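Local coordinates for protein Glucanase/chitosanase (Paenibacillus fukuinensis, PDB 4ZY9) that binds chitosan through this CBM32 module, a beta-sandwich carbohydrate-binding domain of a longer enzyme that probably hydrolyses chitosan and beta-glucan, at residues Lys64-Tyr75 with Tyr93-Asp104. The protein carries 1 engineered substitution. Numbering follows the deposited sequence.
Sequences KLNWEAAYASSY and YTTTTGDGGIDD
The Tyr75 ring is sandwiched: Thr95 lays its CG2 methyl over one face, a CH-pi contact 3.9 Å from that methyl to the ring centroid, and Trp67 CZ2 sits over the opposite face toward the rim. Asp103 OD2 lies at the edge, near the ring plane, with ring and carboxylate planes only 12° apart. The indole of Trp67 carries Tyr71 CB and Ala72 N on one face and meets Asp103 at its NE1 edge. Gly100 N and Asp99 C cover one face of the Tyr71 ring, Gly100 N 3.4 Å from Tyr71 CD2. With chi1 at 67°, Tyr75 CG stands between its backbone N and carbonyl carbon, and the phenol reaches back from one sheet toward the other.

Tyr75 OH gives a short hydrogen bond to Asp103 OD2 (2.6 Å), and Trp67 NE1 gives another to Asp103 OD2 at 2.9 Å; they arrive from opposite faces of the carboxylate plane. A water donates to the same oxygen while bridging Ala72 O and Gly100 N. Backbone pairing frames this site: Leu65 and Asp103 form an antiparallel hydrogen-bonded pair, as do Tyr75 and Thr95, and Gly98 N bonds Ser73 O at 2.8 Å where the chain turns from one sheet of the sandwich into the other. Outside, Ile105 and the engineered Met117 also pack against Tyr75.

Three donors converging on one oxygen would be expected to stabilise Asp103 as carboxylate, and its bonds to Trp67 on its own sheet and Tyr75 on the other are consistent with a polar link that limits the movement of both rings.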
loop_
_atom_site.group_PDB
_atom_site.type_symbol
_atom_site.label_atom_id
_atom_site.label_comp_id
_atom_site.label_asym_id
_atom_site.label_seq_id
_atom_site.Cartn_x
_atom_site.Cartn_y
_atom_site.Cartn_z
ATOM N N LYS A 64 -4.129 -6.318 3.138
ATOM C CA LYS A 64 -5.452 -6.091 2.533
ATOM C C LYS A 64 -5.532 -4.691 1.956
ATOM O O LYS A 64 -5.233 -3.672 2.649
ATOM C CB LYS A 64 -6.559 -6.346 3.541
ATOM C CG LYS A 64 -7.918 -6.260 2.906
ATOM C CD LYS A 64 -9.044 -6.470 4.017
ATOM C CE LYS A 64 -10.410 -5.914 3.652
ATOM N NZ LYS A 64 -11.483 -5.634 4.646
ATOM N N LEU A 65 -5.915 -4.584 0.721
ATOM C CA LEU A 65 -6.125 -3.322 -0.017
ATOM C C LEU A 65 -7.583 -3.094 -0.320
ATOM O O LEU A 65 -8.248 -4.047 -0.884
ATOM C CB LEU A 65 -5.360 -3.294 -1.260
ATOM C CG LEU A 65 -3.833 -3.566 -1.147
ATOM C CD1 LEU A 65 -3.180 -3.610 -2.503
ATOM C CD2 LEU A 65 -3.136 -2.495 -0.318
ATOM N N ASN A 66 -8.135 -1.956 -0.007
ATOM C CA ASN A 66 -9.469 -1.583 -0.426
ATOM C C ASN A 66 -9.361 -0.452 -1.412
ATOM O O ASN A 66 -9.115 0.711 -1.025
ATOM C CB ASN A 66 -10.290 -1.186 0.767
ATOM C CG ASN A 66 -11.713 -0.717 0.382
ATOM O OD1 ASN A 66 -12.111 -0.800 -0.711
ATOM N ND2 ASN A 66 -12.475 -0.350 1.433
ATOM N N TRP A 67 -9.383 -0.789 -2.682
ATOM C CA TRP A 67 -9.239 0.174 -3.758
ATOM C C TRP A 67 -10.362 1.068 -4.007
ATOM O O TRP A 67 -11.538 0.610 -3.942
ATOM C CB TRP A 67 -8.940 -0.588 -5.044
ATOM C CG TRP A 67 -7.635 -1.348 -5.121
ATOM C CD1 TRP A 67 -7.450 -2.638 -4.999
ATOM C CD2 TRP A 67 -6.350 -0.790 -5.441
ATOM N NE1 TRP A 67 -6.142 -2.963 -5.153
ATOM C CE2 TRP A 67 -5.443 -1.813 -5.378
ATOM C CE3 TRP A 67 -5.823 0.516 -5.651
ATOM C CZ2 TRP A 67 -4.074 -1.619 -5.692
ATOM C CZ3 TRP A 67 -4.529 0.675 -5.961
ATOM C CH2 TRP A 67 -3.651 -0.349 -5.927
ATOM N N GLU A 68 -10.108 2.323 -4.353
ATOM C CA GLU A 68 -11.090 3.125 -4.986
ATOM C C GLU A 68 -11.170 2.710 -6.496
ATOM O O GLU A 68 -10.449 1.875 -6.936
ATOM C CB GLU A 68 -10.735 4.596 -4.706
ATOM C CG GLU A 68 -11.770 5.700 -5.151
ATOM C CD GLU A 68 -11.477 6.311 -6.482
ATOM O OE1 GLU A 68 -10.425 6.131 -7.107
ATOM O OE2 GLU A 68 -12.419 7.011 -6.968
ATOM N N ALA A 69 -12.060 3.389 -7.230
ATOM C CA ALA A 69 -12.232 3.044 -8.644
ATOM C C ALA A 69 -10.890 3.023 -9.340
ATOM O O ALA A 69 -10.697 2.307 -10.313
ATOM C CB ALA A 69 -13.173 4.028 -9.314
ATOM N N ALA A 70 -9.984 3.926 -8.986
ATOM C CA ALA A 70 -8.697 4.059 -9.663
ATOM C C ALA A 70 -7.726 3.013 -9.143
ATOM O O ALA A 70 -6.795 3.334 -8.273
ATOM C CB ALA A 70 -8.217 5.485 -9.513
ATOM N N TYR A 71 -7.940 1.762 -9.523
ATOM C CA TYR A 71 -7.131 0.674 -9.019
ATOM C C TYR A 71 -5.883 0.355 -9.891
ATOM O O TYR A 71 -5.815 0.794 -11.056
ATOM C CB TYR A 71 -8.007 -0.589 -8.850
ATOM C CG TYR A 71 -8.496 -1.197 -10.185
ATOM C CD1 TYR A 71 -9.672 -0.762 -10.739
ATOM C CD2 TYR A 71 -7.779 -2.128 -10.871
ATOM C CE1 TYR A 71 -10.123 -1.265 -11.953
ATOM C CE2 TYR A 71 -8.223 -2.621 -12.084
ATOM C CZ TYR A 71 -9.399 -2.195 -12.581
ATOM O OH TYR A 71 -9.861 -2.765 -13.784
ATOM N N ALA A 72 -4.958 -0.449 -9.339
ATOM C CA ALA A 72 -3.810 -0.892 -10.121
ATOM C C ALA A 72 -4.097 -2.266 -10.666
ATOM O O ALA A 72 -4.534 -3.141 -9.911
ATOM C CB ALA A 72 -2.602 -1.026 -9.258
ATOM N N SER A 73 -3.935 -2.471 -11.972
ATOM C CA SER A 73 -3.992 -3.786 -12.540
ATOM C C SER A 73 -2.647 -4.491 -12.515
ATOM O O SER A 73 -2.659 -5.726 -12.503
ATOM C CB SER A 73 -4.577 -3.753 -13.946
ATOM O OG SER A 73 -3.772 -3.038 -14.839
ATOM N N SER A 74 -1.526 -3.744 -12.511
ATOM C CA SER A 74 -0.269 -4.343 -12.236
ATOM C C SER A 74 0.294 -3.746 -10.986
ATOM O O SER A 74 0.444 -2.496 -11.022
ATOM C CB SER A 74 0.781 -4.248 -13.399
ATOM O OG SER A 74 0.367 -5.002 -14.522
ATOM N N TYR A 75 0.601 -4.506 -9.987
ATOM C CA TYR A 75 1.290 -4.001 -8.758
ATOM C C TYR A 75 1.970 -5.088 -8.102
ATOM O O TYR A 75 1.702 -6.321 -8.350
ATOM C CB TYR A 75 0.344 -3.304 -7.834
ATOM C CG TYR A 75 -0.705 -4.232 -7.192
ATOM C CD1 TYR A 75 -0.439 -4.734 -5.922
ATOM C CD2 TYR A 75 -1.946 -4.440 -7.754
ATOM C CE1 TYR A 75 -1.376 -5.578 -5.304
ATOM C CE2 TYR A 75 -2.919 -5.185 -7.069
ATOM C CZ TYR A 75 -2.570 -5.695 -5.839
ATOM O OH TYR A 75 -3.474 -6.488 -5.114
ATOM N N TYR A 93 4.492 -10.393 -3.525
ATOM C CA TYR A 93 3.316 -10.672 -4.295
ATOM C C TYR A 93 3.400 -9.865 -5.590
ATOM O O TYR A 93 3.787 -8.632 -5.457
ATOM C CB TYR A 93 2.000 -10.317 -3.605
ATOM C CG TYR A 93 0.765 -10.443 -4.437
ATOM C CD1 TYR A 93 0.231 -11.727 -4.658
ATOM C CD2 TYR A 93 0.154 -9.406 -4.992
ATOM C CE1 TYR A 93 -0.891 -11.882 -5.406
ATOM C CE2 TYR A 93 -1.014 -9.521 -5.746
ATOM C CZ TYR A 93 -1.528 -10.806 -5.948
ATOM O OH TYR A 93 -2.697 -10.948 -6.712
ATOM N N THR A 94 3.095 -10.387 -6.722
ATOM C CA THR A 94 3.014 -9.724 -7.955
ATOM C C THR A 94 1.708 -10.013 -8.711
ATOM O O THR A 94 1.333 -11.258 -8.781
ATOM C CB THR A 94 4.175 -10.057 -8.918
ATOM O OG1 THR A 94 5.404 -9.877 -8.271
ATOM C CG2 THR A 94 4.083 -9.390 -10.222
ATOM N N THR A 95 1.006 -9.066 -9.312
ATOM C CA THR A 95 -0.054 -9.372 -10.240
ATOM C C THR A 95 0.047 -8.476 -11.397
ATOM O O THR A 95 0.564 -7.332 -11.330
ATOM C CB THR A 95 -1.435 -9.233 -9.595
ATOM O OG1 THR A 95 -2.386 -9.687 -10.504
ATOM C CG2 THR A 95 -1.798 -7.747 -9.197
ATOM N N THR A 96 -0.438 -8.946 -12.568
ATOM C CA THR A 96 -0.712 -8.134 -13.704
ATOM C C THR A 96 -2.165 -8.168 -14.114
ATOM O O THR A 96 -2.511 -7.634 -15.147
ATOM C CB THR A 96 0.180 -8.495 -14.899
ATOM O OG1 THR A 96 -0.158 -9.864 -15.274
ATOM C CG2 THR A 96 1.705 -8.329 -14.545
ATOM N N THR A 97 -2.998 -8.728 -13.276
ATOM C CA THR A 97 -4.428 -8.908 -13.535
ATOM C C THR A 97 -5.250 -8.410 -12.405
ATOM O O THR A 97 -6.357 -8.925 -12.078
ATOM C CB THR A 97 -4.739 -10.396 -13.821
ATOM O OG1 THR A 97 -4.323 -11.160 -12.737
ATOM C CG2 THR A 97 -4.072 -10.786 -15.153
ATOM N N GLY A 98 -4.798 -7.347 -11.702
ATOM C CA GLY A 98 -5.571 -6.816 -10.582
ATOM C C GLY A 98 -6.914 -6.322 -11.140
ATOM O O GLY A 98 -6.962 -5.796 -12.226
ATOM N N ASP A 99 -7.896 -6.399 -10.266
ATOM C CA ASP A 99 -9.261 -6.127 -10.615
ATOM C C ASP A 99 -9.907 -5.140 -9.684
ATOM O O ASP A 99 -11.103 -4.928 -9.766
ATOM C CB ASP A 99 -10.116 -7.423 -10.675
ATOM C CG ASP A 99 -10.264 -8.076 -9.314
ATOM O OD1 ASP A 99 -9.690 -7.731 -8.322
ATOM O OD2 ASP A 99 -11.047 -9.115 -9.199
ATOM N N GLY A 100 -9.187 -4.468 -8.791
ATOM C CA GLY A 100 -9.721 -3.493 -7.912
ATOM C C GLY A 100 -10.562 -4.077 -6.786
ATOM O O GLY A 100 -10.442 -5.240 -6.434
ATOM N N GLY A 101 -11.410 -3.248 -6.278
ATOM C CA GLY A 101 -12.207 -3.637 -5.136
ATOM C C GLY A 101 -11.397 -3.978 -3.951
ATOM O O GLY A 101 -10.434 -3.277 -3.624
ATOM N N ILE A 102 -11.687 -5.099 -3.284
ATOM C CA ILE A 102 -10.796 -5.581 -2.200
ATOM C C ILE A 102 -9.831 -6.553 -2.766
ATOM O O ILE A 102 -10.272 -7.461 -3.619
ATOM C CB ILE A 102 -11.684 -6.267 -1.098
ATOM C CG1 ILE A 102 -12.649 -5.249 -0.503
ATOM C CG2 ILE A 102 -10.822 -6.921 -0.094
ATOM C CD1 ILE A 102 -13.790 -5.784 0.331
ATOM N N ASP A 103 -8.551 -6.422 -2.439
ATOM C CA ASP A 103 -7.497 -7.390 -2.715
ATOM C C ASP A 103 -6.998 -7.819 -1.400
ATOM O O ASP A 103 -6.722 -6.957 -0.547
ATOM C CB ASP A 103 -6.385 -6.824 -3.548
ATOM C CG ASP A 103 -6.775 -6.580 -4.981
ATOM O OD1 ASP A 103 -7.860 -7.037 -5.437
ATOM O OD2 ASP A 103 -5.959 -5.840 -5.631
ATOM N N ASP A 104 -6.866 -9.069 -1.082
ATOM C CA ASP A 104 -6.403 -9.529 0.252
ATOM C C ASP A 104 -5.394 -10.628 -0.003
ATOM O O ASP A 104 -5.814 -11.663 -0.665
ATOM C CB ASP A 104 -7.616 -9.918 1.085
ATOM C CG ASP A 104 -7.315 -10.129 2.528
ATOM O OD1 ASP A 104 -6.180 -10.348 2.916
ATOM O OD2 ASP A 104 -8.262 -10.237 3.266
HETATM O O HOH W 1 -11.729 -0.591 -7.324
HETATM O O HOH W 2 -6.420 -4.499 -8.185
HETATM O O HOH W 3 -1.988 -4.876 -15.835
HETATM O O HOH W 4 -4.341 -8.857 -6.535
#